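Local coordinates for protein galectin (Xenopus laevis, PDB 3WUD) that is a skin proto-type galectin close to galectin-1, a beta-sandwich lectin that binds lactose and probably other beta-galactosides, and probably laminin as well, at residues I26-A30 / F82-T88; E87-C91 / V101-D105; Y94-L99 / N110-R114. One frame throughout, in Å; residues are numbered along the deposited sequence.

All three contacts lie on the five-stranded sheet of the galectin sandwich and use strand 86-95. Interaction 1 ties the start of that strand to the end of strand 19-26, and interaction 2 joins it to strand 98-103. The two share Glu87 and Thr88 and meet through Phe82, whose CZ is 3.9 Å from Leu103 CD2. Interaction 3 lies at the far end, its centre about 17 Å from that of interaction 2 and about 27 Å from that of interaction 1. The sugar pocket, which includes His47, Asn49, Arg51 and Trp71, is formed outside these segments. The side chain of Phe111 lies about 9 Å from the bound galactose and that of Phe82 about 14 Å.

Interaction 1: I26-A30 / F82-T88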
ATOM      1  N   ILE A  26     -14.954   6.730   2.060  1.00 19.80           N
ATOM      2  CA  ILE A  26     -15.040   8.048   2.612  1.00 17.65           C
ATOM      3  C   ILE A  26     -16.046   7.986   3.776  1.00 18.22           C
ATOM      4  O   ILE A  26     -17.182   7.708   3.502  1.00 17.81           O
ATOM      5  CB  ILE A  26     -15.536   9.067   1.597  1.00 18.01           C
ATOM      6  CG1 ILE A  26     -14.663   9.117   0.351  1.00 18.48           C
ATOM      7  CG2 ILE A  26     -15.589  10.424   2.231  1.00 18.52           C
ATOM      8  CD1 ILE A  26     -15.362   9.684  -0.868  1.00 18.80           C
ATOM      9  N   PRO A  27     -15.607   8.254   5.013  1.00 19.22           N
ATOM     10  CA  PRO A  27     -16.462   8.336   6.192  1.00 20.69           C
ATOM     11  C   PRO A  27     -17.677   9.254   5.979  1.00 20.36           C
ATOM     12  O   PRO A  27     -17.647  10.288   5.267  1.00 17.48           O
ATOM     13  CB  PRO A  27     -15.543   8.908   7.280  1.00 21.14           C
ATOM     14  CG  PRO A  27     -14.129   8.689   6.773  1.00 22.31           C
ATOM     15  CD  PRO A  27     -14.226   8.714   5.310  1.00 20.40           C
ATOM     16  N   LYS A  28     -18.768   8.888   6.646  1.00 20.51           N
ATOM     17  CA  LYS A  28     -20.045   9.559   6.392  1.00 22.30           C
ATOM     18  C   LYS A  28     -20.000  11.056   6.810  1.00 21.28           C
ATOM     19  O   LYS A  28     -20.770  11.909   6.280  1.00 21.83           O
ATOM     20  CB  LYS A  28     -21.167   8.790   7.162  1.00 24.34           C
ATOM     21  CG  LYS A  28     -22.531   9.485   7.148  1.00 28.67           C
ATOM     22  CD  LYS A  28     -22.973   9.757   5.694  1.00 32.48           C
ATOM     23  CE  LYS A  28     -24.482   9.666   5.478  1.00 33.38           C
ATOM     24  NZ  LYS A  28     -24.732   9.408   4.019  1.00 34.23           N
ATOM     25  N   ASP A  29     -19.133  11.371   7.744  1.00 23.11           N
ATOM     26  CA  ASP A  29     -19.018  12.747   8.237  1.00 27.74           C
ATOM     27  C   ASP A  29     -17.720  13.451   7.777  1.00 27.38           C
ATOM     28  O   ASP A  29     -17.289  14.416   8.411  1.00 23.95           O
ATOM     29  CB  ASP A  29     -19.008  12.718   9.748  1.00 31.80           C
ATOM     30  CG  ASP A  29     -17.831  11.958  10.301  1.00 36.67           C
ATOM     31  OD1 ASP A  29     -17.123  11.265   9.517  1.00 44.59           O
ATOM     32  OD2 ASP A  29     -17.633  12.042  11.530  1.00 42.80           O
ATOM     33  N   ALA A  30     -17.124  12.970   6.670  1.00 23.80           N
ATOM     34  CA  ALA A  30     -15.876  13.532   6.147  1.00 22.83           C
ATOM     35  C   ALA A  30     -16.095  14.972   5.687  1.00 17.47           C
ATOM     36  O   ALA A  30     -17.000  15.251   4.929  1.00 22.20           O
ATOM     37  CB  ALA A  30     -15.400  12.673   4.975  1.00 20.63           C
ATOM     38  N   PHE A  82     -17.882  12.604  -5.701  1.00 22.19           N
ATOM     39  CA  PHE A  82     -17.696  11.922  -4.437  1.00 20.78           C
ATOM     40  C   PHE A  82     -18.938  12.065  -3.547  1.00 21.13           C
ATOM     41  O   PHE A  82     -19.674  13.001  -3.706  1.00 24.91           O
ATOM     42  CB  PHE A  82     -16.415  12.435  -3.715  1.00 21.01           C
ATOM     43  CG  PHE A  82     -15.198  12.467  -4.587  1.00 17.19           C
ATOM     44  CD1 PHE A  82     -14.469  11.318  -4.797  1.00 18.15           C
ATOM     45  CD2 PHE A  82     -14.725  13.678  -5.130  1.00 17.55           C
ATOM     46  CE1 PHE A  82     -13.379  11.348  -5.613  1.00 17.34           C
ATOM     47  CE2 PHE A  82     -13.604  13.715  -5.908  1.00 19.18           C
ATOM     48  CZ  PHE A  82     -12.935  12.549  -6.132  1.00 18.70           C
ATOM     49  N   GLN A  83     -19.203  11.043  -2.715  1.00 22.66           N
ATOM     50  CA  GLN A  83     -20.207  11.088  -1.655  1.00 24.00           C
ATOM     51  C   GLN A  83     -19.600  10.632  -0.351  1.00 23.80           C
ATOM     52  O   GLN A  83     -18.784   9.715  -0.291  1.00 21.22           O
ATOM     53  CB  GLN A  83     -21.393  10.144  -1.972  1.00 30.78           C
ATOM     54  CG  GLN A  83     -21.627   9.964  -3.465  1.00 35.90           C
ATOM     55  CD  GLN A  83     -22.918   9.232  -3.830  1.00 43.84           C
ATOM     56  OE1 GLN A  83     -23.314   8.249  -3.188  1.00 47.99           O
ATOM     57  NE2 GLN A  83     -23.566   9.702  -4.897  1.00 47.71           N
ATOM     58  N   GLN A  84     -20.055  11.254   0.722  1.00 21.91           N
ATOM     59  CA  GLN A  84     -19.686  10.866   2.055  1.00 23.29           C
ATOM     60  C   GLN A  84     -20.368   9.548   2.352  1.00 24.44           C
ATOM     61  O   GLN A  84     -21.467   9.303   1.851  1.00 23.92           O
ATOM     62  CB  GLN A  84     -20.169  11.911   3.075  1.00 26.55           C
ATOM     63  CG  GLN A  84     -19.477  13.261   2.972  1.00 26.07           C
ATOM     64  CD  GLN A  84     -20.314  14.373   3.574  1.00 30.06           C
ATOM     65  OE1 GLN A  84     -21.483  14.496   3.227  1.00 36.87           O
ATOM     66  NE2 GLN A  84     -19.743  15.167   4.475  1.00 29.03           N
ATOM     67  N   GLY A  85     -19.694   8.686   3.098  1.00 22.87           N
ATOM     68  CA  GLY A  85     -20.219   7.349   3.373  1.00 24.29           C
ATOM     69  C   GLY A  85     -20.317   6.400   2.189  1.00 26.13           C
ATOM     70  O   GLY A  85     -21.279   5.602   2.085  1.00 23.28           O
ATOM     71  N   ALA A  86     -19.316   6.460   1.314  1.00 22.88           N
ATOM     72  CA  ALA A  86     -19.273   5.660   0.117  1.00 24.21           C
ATOM     73  C   ALA A  86     -17.837   5.362  -0.261  1.00 24.76           C
ATOM     74  O   ALA A  86     -16.932   6.109   0.098  1.00 21.63           O
ATOM     75  CB  ALA A  86     -19.928   6.389  -1.042  1.00 24.07           C
ATOM     76  N   GLU A  87     -17.684   4.319  -1.067  1.00 23.13           N
ATOM     77  CA  GLU A  87     -16.429   3.990  -1.710  1.00 24.41           C
ATOM     78  C   GLU A  87     -16.157   4.900  -2.910  1.00 21.80           C
ATOM     79  O   GLU A  87     -17.106   5.397  -3.566  1.00 20.21           O
ATOM     80  CB  GLU A  87     -16.469   2.522  -2.160  1.00 27.78           C
ATOM     81  CG  GLU A  87     -15.108   1.871  -2.328  1.00 30.84           C
ATOM     82  CD  GLU A  87     -15.173   0.347  -2.164  1.00 33.74           C
ATOM     83  OE1 GLU A  87     -15.991  -0.285  -2.833  1.00 37.21           O
ATOM     84  OE2 GLU A  87     -14.446  -0.211  -1.347  1.00 42.29           O
ATOM     85  N   THR A  88     -14.876   5.169  -3.158  1.00 19.64           N
ATOM     86  CA  THR A  88     -14.454   5.855  -4.349  1.00 19.36           C
ATOM     87  C   THR A  88     -13.176   5.202  -4.863  1.00 18.99           C
ATOM     88  O   THR A  88     -12.523   4.554  -4.111  1.00 19.96           O
ATOM     89  CB  THR A  88     -14.265   7.356  -4.123  1.00 22.72           C
ATOM     90  OG1 THR A  88     -14.083   7.976  -5.413  1.00 25.28           O
ATOM     91  CG2 THR A  88     -13.068   7.615  -3.167  1.00 22.99           C
TER
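Ile26 faces both Gly85 and Ala86 in a G1 beta bulge, where the end of strand 19-26 meets the start of strand 86-95 at one end of the five-stranded sheet. Glycine suits the first bulge position because the backbone there takes a positive phi (67°). Ile26 N gives a nearly straight bond to Ala86 O (2.9 Å, 172° at the hydrogen), whereas Ile26 O is approached by both Gly85 N and Ala86 N, each in a weak, bent bond. The chain then leaves the strand through Pro27, which opens a type I turn closed by a bond from Ala30 N to Pro27 O.

Side chains secure the loop from two directions. Ile26 reaches inward with CD1 to Thr88 CG2 (3.9 Å) and to Phe82 CB (4.1 Å). Phe33 and Phe52 also touch this isoleucine, so a branched apolar residue fits the site. The same Ile26 CD1 lies 3.5 Å from Gln83 O, a buried carbonyl with no polar partner. Gln84 is long enough to span the turn: its CB packs 3.3 Å from Lys28 O, and with CG beside its own backbone N (chi1 -67°) the extended chain brings its amide to the far end of the turn. There Gln84 NE2 donates to Ala30 O at 2.8 Å, the acceptor lying in the plane of the amide.

Interaction 2: E87-C91 / V101-D105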
ATOM      1  N   GLU A  87     -17.684   4.319  -1.067  1.00 23.13           N
ATOM      2  CA  GLU A  87     -16.429   3.990  -1.710  1.00 24.41           C
ATOM      3  C   GLU A  87     -16.157   4.900  -2.910  1.00 21.80           C
ATOM      4  O   GLU A  87     -17.106   5.397  -3.566  1.00 20.21           O
ATOM      5  CB  GLU A  87     -16.469   2.522  -2.160  1.00 27.78           C
ATOM      6  CG  GLU A  87     -15.108   1.871  -2.328  1.00 30.84           C
ATOM      7  CD  GLU A  87     -15.173   0.347  -2.164  1.00 33.74           C
ATOM      8  OE1 GLU A  87     -15.991  -0.285  -2.833  1.00 37.21           O
ATOM      9  OE2 GLU A  87     -14.446  -0.211  -1.347  1.00 42.29           O
ATOM     10  N   THR A  88     -14.876   5.169  -3.158  1.00 19.64           N
ATOM     11  CA  THR A  88     -14.454   5.855  -4.349  1.00 19.36           C
ATOM     12  C   THR A  88     -13.176   5.202  -4.863  1.00 18.99           C
ATOM     13  O   THR A  88     -12.523   4.554  -4.111  1.00 19.96           O
ATOM     14  CB  THR A  88     -14.265   7.356  -4.123  1.00 22.72           C
ATOM     15  OG1 THR A  88     -14.083   7.976  -5.413  1.00 25.28           O
ATOM     16  CG2 THR A  88     -13.068   7.615  -3.167  1.00 22.99           C
ATOM     17  N   SER A  89     -12.886   5.353  -6.154  1.00 20.00           N
ATOM     18  CA  SER A  89     -11.651   4.869  -6.781  1.00 22.16           C
ATOM     19  C   SER A  89     -11.110   5.975  -7.668  1.00 21.15           C
ATOM     20  O   SER A  89     -11.871   6.652  -8.385  1.00 21.38           O
ATOM     21  CB  SER A  89     -11.903   3.563  -7.568  1.00 23.78           C
ATOM     22  OG  SER A  89     -12.705   3.833  -8.671  1.00 35.56           O
ATOM     23  N   ILE A  90      -9.808   6.255  -7.586  1.00 20.76           N
ATOM     24  CA  ILE A  90      -9.172   7.288  -8.402  1.00 20.48           C
ATOM     25  C   ILE A  90      -7.890   6.688  -9.002  1.00 21.08           C
ATOM     26  O   ILE A  90      -7.193   5.929  -8.246  1.00 21.02           O
ATOM     27  CB  ILE A  90      -8.832   8.527  -7.518  1.00 21.09           C
ATOM     28  CG1 ILE A  90     -10.095   9.057  -6.794  1.00 22.86           C
ATOM     29  CG2 ILE A  90      -8.125   9.621  -8.318  1.00 20.44           C
ATOM     30  CD1 ILE A  90      -9.986   9.017  -5.297  1.00 21.61           C
ATOM     31  N   CYS A  91      -7.553   7.017 -10.272  1.00 19.50           N
ATOM     32  CA  CYS A  91      -6.246   6.570 -10.905  0.50 21.62           C
ATOM     33  C   CYS A  91      -5.393   7.803 -11.135  1.00 19.12           C
ATOM     34  O   CYS A  91      -5.838   8.832 -11.654  1.00 19.72           O
ATOM     35  CB  CYS A  91      -6.294   5.719 -12.241  0.50 25.07           C
ATOM     36  SG  CYS A  91      -5.003   4.402 -12.198  0.50 29.93           S
ATOM     37  N   VAL A 101      -5.322  12.685 -13.641  1.00 16.80           N
ATOM     38  CA  VAL A 101      -6.135  12.163 -12.536  1.00 17.66           C
ATOM     39  C   VAL A 101      -7.424  11.682 -13.159  1.00 17.03           C
ATOM     40  O   VAL A 101      -8.102  12.493 -13.819  1.00 17.80           O
ATOM     41  CB  VAL A 101      -6.483  13.215 -11.538  1.00 17.71           C
ATOM     42  CG1 VAL A 101      -7.371  12.673 -10.428  1.00 17.51           C
ATOM     43  CG2 VAL A 101      -5.182  13.864 -10.968  1.00 19.46           C
ATOM     44  N   LYS A 102      -7.721  10.413 -12.956  1.00 15.78           N
ATOM     45  CA  LYS A 102      -8.929   9.764 -13.605  1.00 19.35           C
ATOM     46  C   LYS A 102      -9.896   9.334 -12.520  1.00 17.04           C
ATOM     47  O   LYS A 102      -9.568   8.545 -11.621  1.00 16.62           O
ATOM     48  CB  LYS A 102      -8.481   8.540 -14.454  1.00 21.28           C
ATOM     49  CG  LYS A 102      -7.307   8.746 -15.350  1.00 28.22           C
ATOM     50  CD  LYS A 102      -6.994   7.457 -16.118  1.00 34.16           C
ATOM     51  CE  LYS A 102      -5.618   7.477 -16.724  1.00 40.29           C
ATOM     52  NZ  LYS A 102      -5.119   6.090 -16.897  1.00 45.36           N
ATOM     53  N   LEU A 103     -11.124   9.854 -12.596  1.00 16.86           N
ATOM     54  CA  LEU A 103     -12.142   9.660 -11.642  1.00 18.24           C
ATOM     55  C   LEU A 103     -13.096   8.538 -12.105  1.00 18.94           C
ATOM     56  O   LEU A 103     -13.124   8.170 -13.325  1.00 20.36           O
ATOM     57  CB  LEU A 103     -12.874  10.953 -11.413  1.00 19.20           C
ATOM     58  CG  LEU A 103     -11.956  12.110 -10.948  1.00 20.56           C
ATOM     59  CD1 LEU A 103     -12.727  13.400 -10.884  1.00 20.65           C
ATOM     60  CD2 LEU A 103     -11.276  11.754  -9.626  1.00 18.42           C
ATOM     61  N   SER A 104     -13.851   8.046 -11.129  1.00 24.43           N
ATOM     62  CA  SER A 104     -14.720   6.879 -11.247  1.00 26.46           C
ATOM     63  C   SER A 104     -15.835   7.065 -12.247  1.00 24.19           C
ATOM     64  O   SER A 104     -16.314   6.095 -12.795  1.00 24.80           O
ATOM     65  CB  SER A 104     -15.359   6.538  -9.875  1.00 28.62           C
ATOM     66  OG  SER A 104     -16.119   7.658  -9.322  1.00 27.78           O
ATOM     67  N   ASP A 105     -16.263   8.292 -12.477  1.00 23.30           N
ATOM     68  CA  ASP A 105     -17.306   8.617 -13.443  1.00 23.29           C
ATOM     69  C   ASP A 105     -16.765   8.973 -14.835  1.00 21.50           C
ATOM     70  O   ASP A 105     -17.450   9.545 -15.642  1.00 25.26           O
ATOM     71  CB  ASP A 105     -18.214   9.757 -12.869  1.00 28.36           C
ATOM     72  CG  ASP A 105     -17.503  11.113 -12.819  1.00 28.51           C
ATOM     73  OD1 ASP A 105     -18.152  12.196 -12.702  1.00 30.35           O
ATOM     74  OD2 ASP A 105     -16.269  11.122 -12.947  1.00 24.12           O
TER
HETATM   75  O   HOH W   1     -15.939   8.516  -6.995  1.00 39.71           O
HETATM   76  O   HOH W   2     -13.485   9.083  -8.271  1.00 24.78           O
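Ile90 lies alongside Val101 and Leu103, all three pointing the same way, and its CG2 branch does most of the touching: 3.8 Å to Val101 CG1 and 4.0 Å to Leu103 CD2. With CG1 beside the backbone N of Ile90 (chi1 -56°), CG2 stands anti to that N and reaches the neighbouring strand. Phe48 of strand 43-51, in the opposing sheet, touches all three, so branched aliphatic residues fill the interior at this point. Cys91 and Lys102 project from the other side of the strands. They form an antiparallel hydrogen-bonded pair, with Cys91 N giving to Lys102 O (2.9 Å) and Lys102 N to Cys91 O (2.8 Å). This is the beta hairpin of strands 86-95 and 98-103, in the sheet of the galectin sandwich that packs behind the sugar-binding one. Cys91 is joined by a disulfide to Cys19 on strand 19-26, which links the hairpin covalently to its neighbour. The chain of Lys102 is extended beyond CG, and its NZ forms a salt bridge with Glu93; a long chain suits the site, its CB lying against Cys91 CB while the ammonium reaches Glu93.

Toward Ser104 the two chains draw apart. Ser89 O and Ser104 N are 3.7 Å apart, and a water bridges them, donating to Ser89 O (2.9 Å) and accepting from Ser104 N (3.1 Å). A second water sits between the hydroxyls Thr88 OG1 and Ser104 OG, although its distances are so short that the detail is doubtful.

Interaction 3: Y94-L99 / N110-R114; sequences YQADHL and NFPIR
Ile113 crosses both Tyr94 and Leu99 at about a right angle, and its CD1 methyl carries each contact: 3.6 Å to Tyr94 CE1, approached obliquely to the ring, and 4.0 Å to Leu99 CD2. CG1 stands beside the backbone N of Ile113 (chi1 -68°), which sends CD1 into the mouth of the 95-98 turn, where it also lies 3.4 Å from Gln95 O. The CG1-CD1 arm of isoleucine is long enough to reach into the turn, while its branching at CB suits an extended backbone. Tyr94 keeps its polar end away by bonding OH to Asp118 O.

On the outer face His98 and Asn110 cross obliquely, ring and amide planes 65° apart. Asn110 OD1 comes to the imidazole edge at CD2 (3.3 Å), near the ring plane, and also receives a weak bond from Lys100 NZ. At another edge of the ring, His98 ND1 donates to Asp97 OD1 (2.8 Å).

The backbone joins strands 98-103 and 108-112 as a beta hairpin at the edge of the five-stranded sheet. Leu99 and Phe111 exchange two N-H...O=C bonds, each 2.9 Å long; Pro112, which has no N-H to give, fits the non-hydrogen-bonded position opposite His98. Beyond them Ile113 N bonds to Asp97 O.

The bond from ND1 to Asp97 OD1 fixes the turn of the imidazole, with Asn110 OD1 lying against its CD2 edge; the carboxylate would tend to stabilise the protonated form.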
ATOM      1  N   TYR A  94       1.048   8.729 -14.452  1.00 18.83           N
ATOM      2  CA  TYR A  94       2.294   9.519 -14.549  1.00 20.14           C
ATOM      3  C   TYR A  94       2.818   9.696 -15.993  1.00 21.91           C
ATOM      4  O   TYR A  94       3.208   8.721 -16.655  1.00 24.14           O
ATOM      5  CB  TYR A  94       3.350   8.838 -13.634  1.00 22.01           C
ATOM      6  CG  TYR A  94       4.749   9.423 -13.582  1.00 20.80           C
ATOM      7  CD1 TYR A  94       5.067  10.709 -14.083  1.00 24.14           C
ATOM      8  CD2 TYR A  94       5.764   8.698 -13.025  1.00 20.66           C
ATOM      9  CE1 TYR A  94       6.383  11.194 -14.036  1.00 25.54           C
ATOM     10  CE2 TYR A  94       7.044   9.165 -12.992  1.00 21.43           C
ATOM     11  CZ  TYR A  94       7.361  10.422 -13.466  1.00 21.80           C
ATOM     12  OH  TYR A  94       8.702  10.853 -13.425  1.00 23.86           O
ATOM     13  N   GLN A  95       2.748  10.936 -16.489  1.00 20.79           N
ATOM     14  CA  GLN A  95       3.400  11.342 -17.744  1.00 24.01           C
ATOM     15  C   GLN A  95       4.543  12.306 -17.478  1.00 25.57           C
ATOM     16  O   GLN A  95       4.712  12.814 -16.358  1.00 28.76           O
ATOM     17  CB  GLN A  95       2.369  11.966 -18.718  1.00 26.03           C
ATOM     18  CG  GLN A  95       1.260  10.973 -19.120  1.00 28.09           C
ATOM     19  CD  GLN A  95       1.826   9.753 -19.877  1.00 34.70           C
ATOM     20  OE1 GLN A  95       2.907   9.828 -20.484  1.00 36.04           O
ATOM     21  NE2 GLN A  95       1.113   8.636 -19.837  1.00 32.76           N
ATOM     22  N   ALA A  96       5.353  12.515 -18.516  1.00 27.65           N
ATOM     23  CA  ALA A  96       6.597  13.249 -18.373  1.00 33.57           C
ATOM     24  C   ALA A  96       6.462  14.505 -17.521  1.00 32.09           C
ATOM     25  O   ALA A  96       7.203  14.646 -16.537  1.00 35.64           O
ATOM     26  CB  ALA A  96       7.144  13.607 -19.758  1.00 33.77           C
ATOM     27  N   ASP A  97       5.475  15.355 -17.864  1.00 29.37           N
ATOM     28  CA  ASP A  97       5.290  16.736 -17.292  1.00 27.87           C
ATOM     29  C   ASP A  97       3.954  17.004 -16.611  1.00 22.54           C
ATOM     30  O   ASP A  97       3.611  18.144 -16.263  1.00 21.26           O
ATOM     31  CB  ASP A  97       5.532  17.814 -18.402  1.00 32.11           C
ATOM     32  CG  ASP A  97       4.453  17.837 -19.517  1.00 38.01           C
ATOM     33  OD1 ASP A  97       3.442  17.089 -19.519  1.00 36.84           O
ATOM     34  OD2 ASP A  97       4.634  18.645 -20.454  1.00 40.75           O
ATOM     35  N   HIS A  98       3.176  15.951 -16.405  1.00 21.65           N
ATOM     36  CA  HIS A  98       1.940  16.092 -15.680  1.00 19.61           C
ATOM     37  C   HIS A  98       1.426  14.740 -15.248  1.00 18.43           C
ATOM     38  O   HIS A  98       1.840  13.659 -15.759  1.00 21.74           O
ATOM     39  CB  HIS A  98       0.829  16.719 -16.509  1.00 20.76           C
ATOM     40  CG  HIS A  98       0.354  15.860 -17.638  1.00 21.62           C
ATOM     41  ND1 HIS A  98       1.095  15.668 -18.784  1.00 25.95           N
ATOM     42  CD2 HIS A  98      -0.791  15.177 -17.811  1.00 21.56           C
ATOM     43  CE1 HIS A  98       0.433  14.871 -19.602  1.00 24.65           C
ATOM     44  NE2 HIS A  98      -0.733  14.596 -19.054  1.00 25.40           N
ATOM     45  N   LEU A  99       0.574  14.833 -14.238  1.00 17.94           N
ATOM     46  CA  LEU A  99      -0.197  13.668 -13.792  1.00 18.87           C
ATOM     47  C   LEU A  99      -1.564  13.837 -14.379  1.00 19.69           C
ATOM     48  O   LEU A  99      -2.075  14.934 -14.483  1.00 24.59           O
ATOM     49  CB  LEU A  99      -0.320  13.574 -12.289  1.00 20.04           C
ATOM     50  CG  LEU A  99       0.952  13.445 -11.445  1.00 24.93           C
ATOM     51  CD1 LEU A  99       0.455  13.138 -10.055  1.00 27.11           C
ATOM     52  CD2 LEU A  99       1.881  12.361 -11.974  1.00 25.88           C
ATOM     53  N   ASN A 110      -5.686  17.107 -15.657  1.00 21.27           N
ATOM     54  CA  ASN A 110      -4.248  16.997 -15.541  1.00 22.54           C
ATOM     55  C   ASN A 110      -3.779  18.000 -14.541  1.00 19.53           C
ATOM     56  O   ASN A 110      -4.316  19.097 -14.451  1.00 18.90           O
ATOM     57  CB  ASN A 110      -3.529  17.299 -16.860  1.00 25.66           C
ATOM     58  CG  ASN A 110      -3.929  16.352 -17.964  1.00 26.22           C
ATOM     59  OD1 ASN A 110      -4.074  15.168 -17.747  1.00 23.77           O
ATOM     60  ND2 ASN A 110      -4.149  16.899 -19.132  1.00 29.37           N
ATOM     61  N   PHE A 111      -2.679  17.671 -13.924  1.00 17.97           N
ATOM     62  CA  PHE A 111      -1.991  18.502 -12.949  1.00 17.95           C
ATOM     63  C   PHE A 111      -0.509  18.560 -13.293  1.00 18.83           C
ATOM     64  O   PHE A 111       0.126  17.552 -13.428  1.00 17.87           O
ATOM     65  CB  PHE A 111      -2.205  17.964 -11.505  1.00 18.75           C
ATOM     66  CG  PHE A 111      -1.683  18.896 -10.432  1.00 16.97           C
ATOM     67  CD1 PHE A 111      -2.399  20.027 -10.048  1.00 16.65           C
ATOM     68  CD2 PHE A 111      -0.480  18.615  -9.784  1.00 16.09           C
ATOM     69  CE1 PHE A 111      -1.905  20.879  -9.078  1.00 17.65           C
ATOM     70  CE2 PHE A 111       0.048  19.502  -8.831  1.00 16.54           C
ATOM     71  CZ  PHE A 111      -0.684  20.624  -8.478  1.00 15.28           C
ATOM     72  N   PRO A 112       0.050  19.755 -13.401  1.00 19.51           N
ATOM     73  CA  PRO A 112       1.409  19.836 -13.850  0.50 17.71           C
ATOM     74  C   PRO A 112       2.436  19.314 -12.849  1.00 18.62           C
ATOM     75  O   PRO A 112       2.275  19.420 -11.635  1.00 16.50           O
ATOM     76  CB  PRO A 112       1.576  21.327 -14.104  1.00 22.19           C
ATOM     77  CG  PRO A 112       0.671  21.991 -13.177  1.00 20.92           C
ATOM     78  CD  PRO A 112      -0.506  21.074 -13.079  1.00 20.94           C
ATOM     79  N   ILE A 113       3.539  18.761 -13.356  1.00 18.36           N
ATOM     80  CA  ILE A 113       4.628  18.306 -12.501  1.00 19.96           C
ATOM     81  C   ILE A 113       5.693  19.413 -12.541  1.00 19.04           C
ATOM     82  O   ILE A 113       6.183  19.746 -13.634  1.00 21.75           O
ATOM     83  CB  ILE A 113       5.289  16.984 -12.952  1.00 23.12           C
ATOM     84  CG1 ILE A 113       4.372  15.753 -12.808  1.00 25.44           C
ATOM     85  CG2 ILE A 113       6.526  16.754 -12.105  1.00 22.63           C
ATOM     86  CD1 ILE A 113       4.967  14.503 -13.444  1.00 28.48           C
ATOM     87  N   ARG A 114       6.026  19.906 -11.351  1.00 20.75           N
ATOM     88  CA  ARG A 114       6.649  21.202 -11.089  1.00 22.18           C
ATOM     89  C   ARG A 114       8.022  21.034 -10.489  1.00 22.26           C
ATOM     90  O   ARG A 114       8.670  22.012 -10.026  1.00 19.31           O
ATOM     91  CB  ARG A 114       5.789  21.903 -10.008  1.00 21.30           C
ATOM     92  CG  ARG A 114       4.403  22.276 -10.518  1.00 22.49           C
ATOM     93  CD  ARG A 114       3.510  22.801  -9.383  1.00 21.05           C
ATOM     94  NE  ARG A 114       2.400  23.518  -9.927  1.00 20.14           N
ATOM     95  CZ  ARG A 114       1.320  23.897  -9.210  1.00 20.18           C
ATOM     96  NH1 ARG A 114       1.222  23.617  -7.920  1.00 16.33           N
ATOM     97  NH2 ARG A 114       0.382  24.591  -9.798  1.00 22.68           N
TER